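Local atomic coordinates of putative molybdenum cofactor biosynthesis protein D2 (MoaD2) / thiamine S (Mycobacterium smegmatis, PDB entry 6JC0), a protein that probably serves as the small, ubiquitin-like sulfur-carrier subunit of molybdopterin synthase in molybdenum cofactor biosynthesis. Residues T5-A17 against G22-T34. Numbering follows the deposited sequence.
Sequences TTVRVTVRYFAAA and GIETESLEIATGT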
ATOM      1  N   THR B   5      -1.094 -10.295 -57.567  1.00 38.88           N
ATOM      2  CA  THR B   5      -2.293 -10.985 -57.105  1.00 42.35           C
ATOM      3  C   THR B   5      -2.257 -11.230 -55.597  1.00 38.48           C
ATOM      4  O   THR B   5      -3.294 -11.233 -54.934  1.00 38.73           O
ATOM      5  CB  THR B   5      -2.476 -12.339 -57.818  1.00 48.72           C
ATOM      6  OG1 THR B   5      -1.318 -13.156 -57.601  1.00 52.47           O
ATOM      7  CG2 THR B   5      -2.673 -12.140 -59.311  1.00 51.06           C
ATOM      8  N   THR B   6      -1.060 -11.441 -55.061  1.00 31.23           N
ATOM      9  CA  THR B   6      -0.911 -11.774 -53.653  1.00 35.04           C
ATOM     10  C   THR B   6       0.009 -10.804 -52.928  1.00 39.50           C
ATOM     11  O   THR B   6       0.776 -10.064 -53.546  1.00 38.69           O
ATOM     12  CB  THR B   6      -0.361 -13.201 -53.460  1.00 35.30           C
ATOM     13  OG1 THR B   6       0.994 -13.264 -53.924  1.00 36.10           O
ATOM     14  CG2 THR B   6      -1.205 -14.211 -54.220  1.00 32.10           C
ATOM     15  N   VAL B   7      -0.070 -10.831 -51.604  1.00 38.11           N
ATOM     16  CA  VAL B   7       0.741  -9.967 -50.770  1.00 33.47           C
ATOM     17  C   VAL B   7       1.372 -10.799 -49.653  1.00 28.86           C
ATOM     18  O   VAL B   7       0.747 -11.722 -49.132  1.00 27.46           O
ATOM     19  CB  VAL B   7      -0.100  -8.808 -50.195  1.00 35.72           C
ATOM     20  CG1 VAL B   7      -1.205  -9.327 -49.284  1.00 34.44           C
ATOM     21  CG2 VAL B   7       0.772  -7.854 -49.465  1.00 40.74           C
ATOM     22  N   ARG B   8       2.616 -10.496 -49.302  1.00 23.65           N
ATOM     23  CA  ARG B   8       3.308 -11.299 -48.302  1.00 29.90           C
ATOM     24  C   ARG B   8       3.165 -10.720 -46.899  1.00 27.59           C
ATOM     25  O   ARG B   8       3.503  -9.564 -46.648  1.00 31.25           O
ATOM     26  CB  ARG B   8       4.787 -11.450 -48.657  1.00 35.10           C
ATOM     27  CG  ARG B   8       5.543 -12.350 -47.694  1.00 36.73           C
ATOM     28  CD  ARG B   8       6.867 -12.815 -48.271  1.00 41.47           C
ATOM     29  NE  ARG B   8       6.685 -13.780 -49.353  1.00 44.86           N
ATOM     30  CZ  ARG B   8       6.508 -15.084 -49.167  1.00 39.80           C
ATOM     31  NH1 ARG B   8       6.482 -15.584 -47.938  1.00 40.40           N
ATOM     32  NH2 ARG B   8       6.354 -15.890 -50.208  1.00 32.78           N
ATOM     33  N   VAL B   9       2.659 -11.541 -45.989  1.00 22.09           N
ATOM     34  CA  VAL B   9       2.420 -11.121 -44.615  1.00 20.01           C
ATOM     35  C   VAL B   9       3.282 -11.918 -43.645  1.00 21.28           C
ATOM     36  O   VAL B   9       3.343 -13.145 -43.717  1.00 25.02           O
ATOM     37  CB  VAL B   9       0.929 -11.288 -44.229  1.00 21.73           C
ATOM     38  CG1 VAL B   9       0.749 -11.267 -42.715  1.00 28.08           C
ATOM     39  CG2 VAL B   9       0.081 -10.211 -44.890  1.00 23.52           C
ATOM     40  N   THR B  10       3.957 -11.213 -42.745  1.00 17.18           N
ATOM     41  CA  THR B  10       4.673 -11.861 -41.660  1.00 20.75           C
ATOM     42  C   THR B  10       3.749 -11.981 -40.453  1.00 20.57           C
ATOM     43  O   THR B  10       3.124 -11.005 -40.036  1.00 21.68           O
ATOM     44  CB  THR B  10       5.951 -11.085 -41.276  1.00 25.63           C
ATOM     45  OG1 THR B  10       6.789 -10.945 -42.429  1.00 30.48           O
ATOM     46  CG2 THR B  10       6.724 -11.817 -40.184  1.00 23.33           C
ATOM     47  N   VAL B  11       3.640 -13.187 -39.910  1.00 16.83           N
ATOM     48  CA  VAL B  11       2.820 -13.406 -38.728  1.00 17.18           C
ATOM     49  C   VAL B  11       3.707 -13.710 -37.532  1.00 20.03           C
ATOM     50  O   VAL B  11       4.541 -14.609 -37.590  1.00 22.15           O
ATOM     51  CB  VAL B  11       1.815 -14.566 -38.924  1.00 20.89           C
ATOM     52  CG1 VAL B  11       1.013 -14.799 -37.642  1.00 15.38           C
ATOM     53  CG2 VAL B  11       0.882 -14.276 -40.090  1.00 21.62           C
ATOM     54  N   ARG B  12       3.532 -12.954 -36.455  1.00 15.33           N
ATOM     55  CA  ARG B  12       4.242 -13.227 -35.212  1.00 18.15           C
ATOM     56  C   ARG B  12       3.265 -13.741 -34.163  1.00 18.98           C
ATOM     57  O   ARG B  12       2.292 -13.062 -33.828  1.00 17.52           O
ATOM     58  CB  ARG B  12       4.965 -11.973 -34.701  1.00 17.26           C
ATOM     59  CG  ARG B  12       6.012 -11.422 -35.661  1.00 17.28           C
ATOM     60  CD  ARG B  12       6.901 -10.371 -34.998  1.00 16.20           C
ATOM     61  NE  ARG B  12       6.144  -9.193 -34.580  1.00 21.84           N
ATOM     62  CZ  ARG B  12       6.657  -8.175 -33.892  1.00 28.46           C
ATOM     63  NH1 ARG B  12       7.936  -8.186 -33.537  1.00 26.88           N
ATOM     64  NH2 ARG B  12       5.888  -7.149 -33.553  1.00 26.11           N
ATOM     65  N   TYR B  13       3.522 -14.946 -33.663  1.00 13.64           N
ATOM     66  CA  TYR B  13       2.692 -15.546 -32.622  1.00 11.42           C
ATOM     67  C   TYR B  13       3.271 -15.263 -31.240  1.00 19.03           C
ATOM     68  O   TYR B  13       4.487 -15.291 -31.053  1.00 17.17           O
ATOM     69  CB  TYR B  13       2.574 -17.062 -32.823  1.00 16.01           C
ATOM     70  CG  TYR B  13       1.941 -17.479 -34.129  1.00 22.39           C
ATOM     71  CD1 TYR B  13       0.561 -17.529 -34.267  1.00 21.88           C
ATOM     72  CD2 TYR B  13       2.725 -17.832 -35.223  1.00 20.34           C
ATOM     73  CE1 TYR B  13      -0.024 -17.916 -35.460  1.00 20.22           C
ATOM     74  CE2 TYR B  13       2.149 -18.215 -36.419  1.00 19.14           C
ATOM     75  CZ  TYR B  13       0.773 -18.256 -36.531  1.00 21.25           C
ATOM     76  OH  TYR B  13       0.191 -18.634 -37.719  1.00 20.95           O
ATOM     77  N   PHE B  14       2.402 -15.014 -30.268  1.00 16.44           N
ATOM     78  CA  PHE B  14       2.864 -14.763 -28.907  1.00 17.00           C
ATOM     79  C   PHE B  14       2.206 -15.680 -27.885  1.00 15.11           C
ATOM     80  O   PHE B  14       1.046 -16.078 -28.039  1.00 14.84           O
ATOM     81  CB  PHE B  14       2.628 -13.298 -28.532  1.00 19.59           C
ATOM     82  CG  PHE B  14       3.533 -12.354 -29.250  1.00 16.21           C
ATOM     83  CD1 PHE B  14       3.169 -11.830 -30.479  1.00 15.70           C
ATOM     84  CD2 PHE B  14       4.771 -12.028 -28.722  1.00 15.20           C
ATOM     85  CE1 PHE B  14       4.012 -10.977 -31.155  1.00 15.17           C
ATOM     86  CE2 PHE B  14       5.618 -11.174 -29.394  1.00 12.53           C
ATOM     87  CZ  PHE B  14       5.239 -10.648 -30.611  1.00 15.32           C
ATOM     88  N   ALA B  15       2.980 -16.014 -26.856  1.00 14.27           N
ATOM     89  CA  ALA B  15       2.529 -16.810 -25.716  1.00 19.15           C
ATOM     90  C   ALA B  15       1.767 -18.060 -26.136  1.00 22.17           C
ATOM     91  O   ALA B  15       2.310 -18.917 -26.834  1.00 22.12           O
ATOM     92  CB  ALA B  15       1.679 -15.959 -24.790  1.00 10.04           C
ATOM     93  N   ALA B  16       0.507 -18.150 -25.717  1.00 13.92           N
ATOM     94  CA  ALA B  16      -0.316 -19.320 -26.004  1.00 17.89           C
ATOM     95  C   ALA B  16      -0.452 -19.587 -27.504  1.00 16.92           C
ATOM     96  O   ALA B  16      -0.529 -20.739 -27.922  1.00 17.97           O
ATOM     97  CB  ALA B  16      -1.693 -19.166 -25.375  1.00 17.90           C
ATOM     98  N   ALA B  17      -0.489 -18.530 -28.310  1.00 18.40           N
ATOM     99  CA  ALA B  17      -0.591 -18.694 -29.758  1.00 17.30           C
ATOM    100  C   ALA B  17       0.664 -19.358 -30.317  1.00 19.35           C
ATOM    101  O   ALA B  17       0.581 -20.316 -31.094  1.00 22.72           O
ATOM    102  CB  ALA B  17      -0.836 -17.346 -30.432  1.00 17.05           C
ATOM    103  N   GLY B  22       3.339 -23.889 -32.546  1.00 30.43           N
ATOM    104  CA  GLY B  22       4.607 -24.598 -32.578  1.00 29.26           C
ATOM    105  C   GLY B  22       5.741 -23.735 -33.096  1.00 30.55           C
ATOM    106  O   GLY B  22       6.903 -24.138 -33.066  1.00 34.73           O
ATOM    107  N   ILE B  23       5.403 -22.541 -33.571  1.00 26.31           N
ATOM    108  CA  ILE B  23       6.399 -21.609 -34.087  1.00 28.29           C
ATOM    109  C   ILE B  23       6.154 -20.207 -33.552  1.00 27.50           C
ATOM    110  O   ILE B  23       5.066 -19.901 -33.066  1.00 26.30           O
ATOM    111  CB  ILE B  23       6.397 -21.559 -35.628  1.00 26.27           C
ATOM    112  CG1 ILE B  23       5.004 -21.196 -36.148  1.00 27.88           C
ATOM    113  CG2 ILE B  23       6.864 -22.888 -36.213  1.00 31.69           C
ATOM    114  CD1 ILE B  23       4.931 -21.041 -37.656  1.00 29.73           C
ATOM    115  N   GLU B  24       7.171 -19.358 -33.649  1.00 24.84           N
ATOM    116  CA  GLU B  24       7.061 -17.984 -33.180  1.00 28.47           C
ATOM    117  C   GLU B  24       6.658 -17.053 -34.314  1.00 22.83           C
ATOM    118  O   GLU B  24       6.049 -16.007 -34.089  1.00 19.13           O
ATOM    119  CB  GLU B  24       8.381 -17.525 -32.565  1.00 35.74           C
ATOM    120  CG  GLU B  24       8.834 -18.382 -31.398  1.00 45.13           C
ATOM    121  CD  GLU B  24      10.183 -17.961 -30.859  1.00 55.02           C
ATOM    122  OE1 GLU B  24      10.312 -16.800 -30.411  1.00 51.95           O
ATOM    123  OE2 GLU B  24      11.116 -18.792 -30.889  1.00 64.10           O
ATOM    124  N   THR B  25       7.000 -17.444 -35.534  1.00 20.47           N
ATOM    125  CA  THR B  25       6.731 -16.612 -36.692  1.00 25.15           C
ATOM    126  C   THR B  25       6.633 -17.448 -37.965  1.00 27.51           C
ATOM    127  O   THR B  25       7.148 -18.562 -38.031  1.00 25.10           O
ATOM    128  CB  THR B  25       7.825 -15.537 -36.878  1.00 28.01           C
ATOM    129  OG1 THR B  25       7.376 -14.548 -37.815  1.00 34.50           O
ATOM    130  CG2 THR B  25       9.121 -16.165 -37.385  1.00 22.95           C
ATOM    131  N   GLU B  26       5.948 -16.907 -38.965  1.00 27.25           N
ATOM    132  CA  GLU B  26       5.967 -17.483 -40.302  1.00 28.00           C
ATOM    133  C   GLU B  26       5.667 -16.390 -41.310  1.00 27.79           C
ATOM    134  O   GLU B  26       5.097 -15.353 -40.960  1.00 22.22           O
ATOM    135  CB  GLU B  26       4.960 -18.630 -40.438  1.00 24.26           C
ATOM    136  CG  GLU B  26       3.506 -18.228 -40.233  1.00 24.90           C
ATOM    137  CD  GLU B  26       2.542 -19.376 -40.475  1.00 30.87           C
ATOM    138  OE1 GLU B  26       2.568 -19.962 -41.577  1.00 36.67           O
ATOM    139  OE2 GLU B  26       1.755 -19.696 -39.560  1.00 34.95           O
ATOM    140  N   SER B  27       6.071 -16.620 -42.553  1.00 28.73           N
ATOM    141  CA  SER B  27       5.777 -15.700 -43.639  1.00 34.92           C
ATOM    142  C   SER B  27       4.759 -16.354 -44.563  1.00 35.80           C
ATOM    143  O   SER B  27       4.817 -17.561 -44.808  1.00 38.06           O
ATOM    144  CB  SER B  27       7.047 -15.323 -44.400  1.00 36.24           C
ATOM    145  OG  SER B  27       6.790 -14.271 -45.313  1.00 39.75           O
ATOM    146  N   LEU B  28       3.828 -15.559 -45.074  1.00 31.86           N
ATOM    147  CA  LEU B  28       2.679 -16.113 -45.769  1.00 32.05           C
ATOM    148  C   LEU B  28       2.263 -15.296 -46.982  1.00 23.95           C
ATOM    149  O   LEU B  28       2.217 -14.069 -46.926  1.00 21.01           O
ATOM    150  CB  LEU B  28       1.499 -16.217 -44.803  1.00 39.39           C
ATOM    151  CG  LEU B  28       0.672 -17.490 -44.903  1.00 45.63           C
ATOM    152  CD1 LEU B  28       1.525 -18.674 -44.480  1.00 51.64           C
ATOM    153  CD2 LEU B  28      -0.580 -17.374 -44.049  1.00 40.73           C
ATOM    154  N   GLU B  29       1.950 -15.986 -48.075  1.00 18.59           N
ATOM    155  CA  GLU B  29       1.339 -15.340 -49.230  1.00 21.17           C
ATOM    156  C   GLU B  29      -0.180 -15.421 -49.133  1.00 23.64           C
ATOM    157  O   GLU B  29      -0.747 -16.513 -49.073  1.00 22.75           O
ATOM    158  CB  GLU B  29       1.811 -15.986 -50.535  1.00 26.51           C
ATOM    159  CG  GLU B  29       3.161 -15.502 -51.033  1.00 36.36           C
ATOM    160  CD  GLU B  29       3.529 -16.100 -52.383  1.00 47.42           C
ATOM    161  OE1 GLU B  29       3.288 -17.309 -52.586  1.00 47.80           O
ATOM    162  OE2 GLU B  29       4.050 -15.358 -53.243  1.00 53.32           O
ATOM    163  N   ILE B  30      -0.838 -14.265 -49.114  1.00 19.61           N
ATOM    164  CA  ILE B  30      -2.295 -14.227 -49.123  1.00 18.40           C
ATOM    165  C   ILE B  30      -2.807 -13.324 -50.235  1.00 21.65           C
ATOM    166  O   ILE B  30      -2.131 -12.371 -50.631  1.00 24.57           O
ATOM    167  CB  ILE B  30      -2.866 -13.731 -47.788  1.00 28.30           C
ATOM    168  CG1 ILE B  30      -2.403 -12.298 -47.523  1.00 25.17           C
ATOM    169  CG2 ILE B  30      -2.478 -14.676 -46.649  1.00 24.74           C
ATOM    170  CD1 ILE B  30      -3.122 -11.637 -46.395  1.00 23.71           C
ATOM    171  N   ALA B  31      -4.002 -13.628 -50.734  1.00 20.83           N
ATOM    172  CA  ALA B  31      -4.622 -12.828 -51.783  1.00 21.79           C
ATOM    173  C   ALA B  31      -4.761 -11.381 -51.332  1.00 22.44           C
ATOM    174  O   ALA B  31      -5.215 -11.110 -50.218  1.00 20.18           O
ATOM    175  CB  ALA B  31      -5.979 -13.397 -52.161  1.00 16.87           C
ATOM    176  N   THR B  32      -4.350 -10.459 -52.195  1.00 20.98           N
ATOM    177  CA  THR B  32      -4.456  -9.037 -51.903  1.00 24.80           C
ATOM    178  C   THR B  32      -5.906  -8.681 -51.615  1.00 24.16           C
ATOM    179  O   THR B  32      -6.805  -9.033 -52.382  1.00 27.90           O
ATOM    180  CB  THR B  32      -3.924  -8.181 -53.066  1.00 29.13           C
ATOM    181  OG1 THR B  32      -2.595  -8.601 -53.395  1.00 30.84           O
ATOM    182  CG2 THR B  32      -3.905  -6.707 -52.682  1.00 24.77           C
ATOM    183  N   GLY B  33      -6.130  -8.012 -50.489  1.00 21.10           N
ATOM    184  CA  GLY B  33      -7.474  -7.656 -50.074  1.00 29.10           C
ATOM    185  C   GLY B  33      -8.047  -8.576 -49.010  1.00 28.16           C
ATOM    186  O   GLY B  33      -9.125  -8.312 -48.478  1.00 25.69           O
ATOM    187  N   THR B  34      -7.335  -9.658 -48.705  1.00 24.54           N
ATOM    188  CA  THR B  34      -7.757 -10.582 -47.656  1.00 21.38           C
ATOM    189  C   THR B  34      -7.929  -9.835 -46.339  1.00 23.37           C
ATOM    190  O   THR B  34      -7.041  -9.097 -45.921  1.00 19.88           O
ATOM    191  CB  THR B  34      -6.739 -11.728 -47.455  1.00 18.76           C
ATOM    192  OG1 THR B  34      -6.630 -12.503 -48.656  1.00 17.92           O
ATOM    193  CG2 THR B  34      -7.165 -12.637 -46.312  1.00 12.79           C
TER
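Tyr13 and Glu26 meet across two antiparallel strands through a phenol-carboxylate bond, Tyr13 OH donating to Glu26 OE2 at 2.6 Å. The oxygen is met on its anti side, somewhat out of the carboxylate plane, at the edge of the ring, with ring and carboxylate planes 44° apart. Ile23 CG1 comes within 4.1 Å of Tyr13 CE2, while Val11 CG1 covers one ring face, offset toward the rim. A second partner, Arg46, forms a salt bridge to Glu26 OE2.

On the opposite side of the sheet, Arg8 bends at chi3 (-71°), and its NH1 donates to Ser27 OG at 3.0 Å, with the oxygen exactly in the guanidinium plane. Glu29 CG lies over one guanidinium face, 3.3 Å from Arg8 NH2; Glu29 OE2 forms a long salt bridge with Arg8 NH2, at 3.8 Å.

Backbone pairing fixes this register: Val7, Val9 and Val11 exchange hydrogen bonds in both directions with Ile30, Leu28 and Glu26. Val11 O also accepts from Thr25 OG1 at 2.8 Å, with the hydroxyl above the carbonyl plane. At the far end Thr32 N, from the second residue of the type II turn Ala31-Thr34, reaches Thr5 O at 3.0 Å.

Together the strands form an antiparallel pair of the ubiquitin-like (beta-grasp) fold, joined through helix 16-21. Val7, Val9, Val11, Leu28 and Ile30 face inward: Val7 CG1 lies beside Ile30 CG1 at 3.7 Å, Ile30 CD1 touches Val9 CG2, and Val11 and Leu28 pack on helix 36-44. Strand 25-31 is outermost within the chain, and strand 6-13 continues the sheet to parallel strand 77-82.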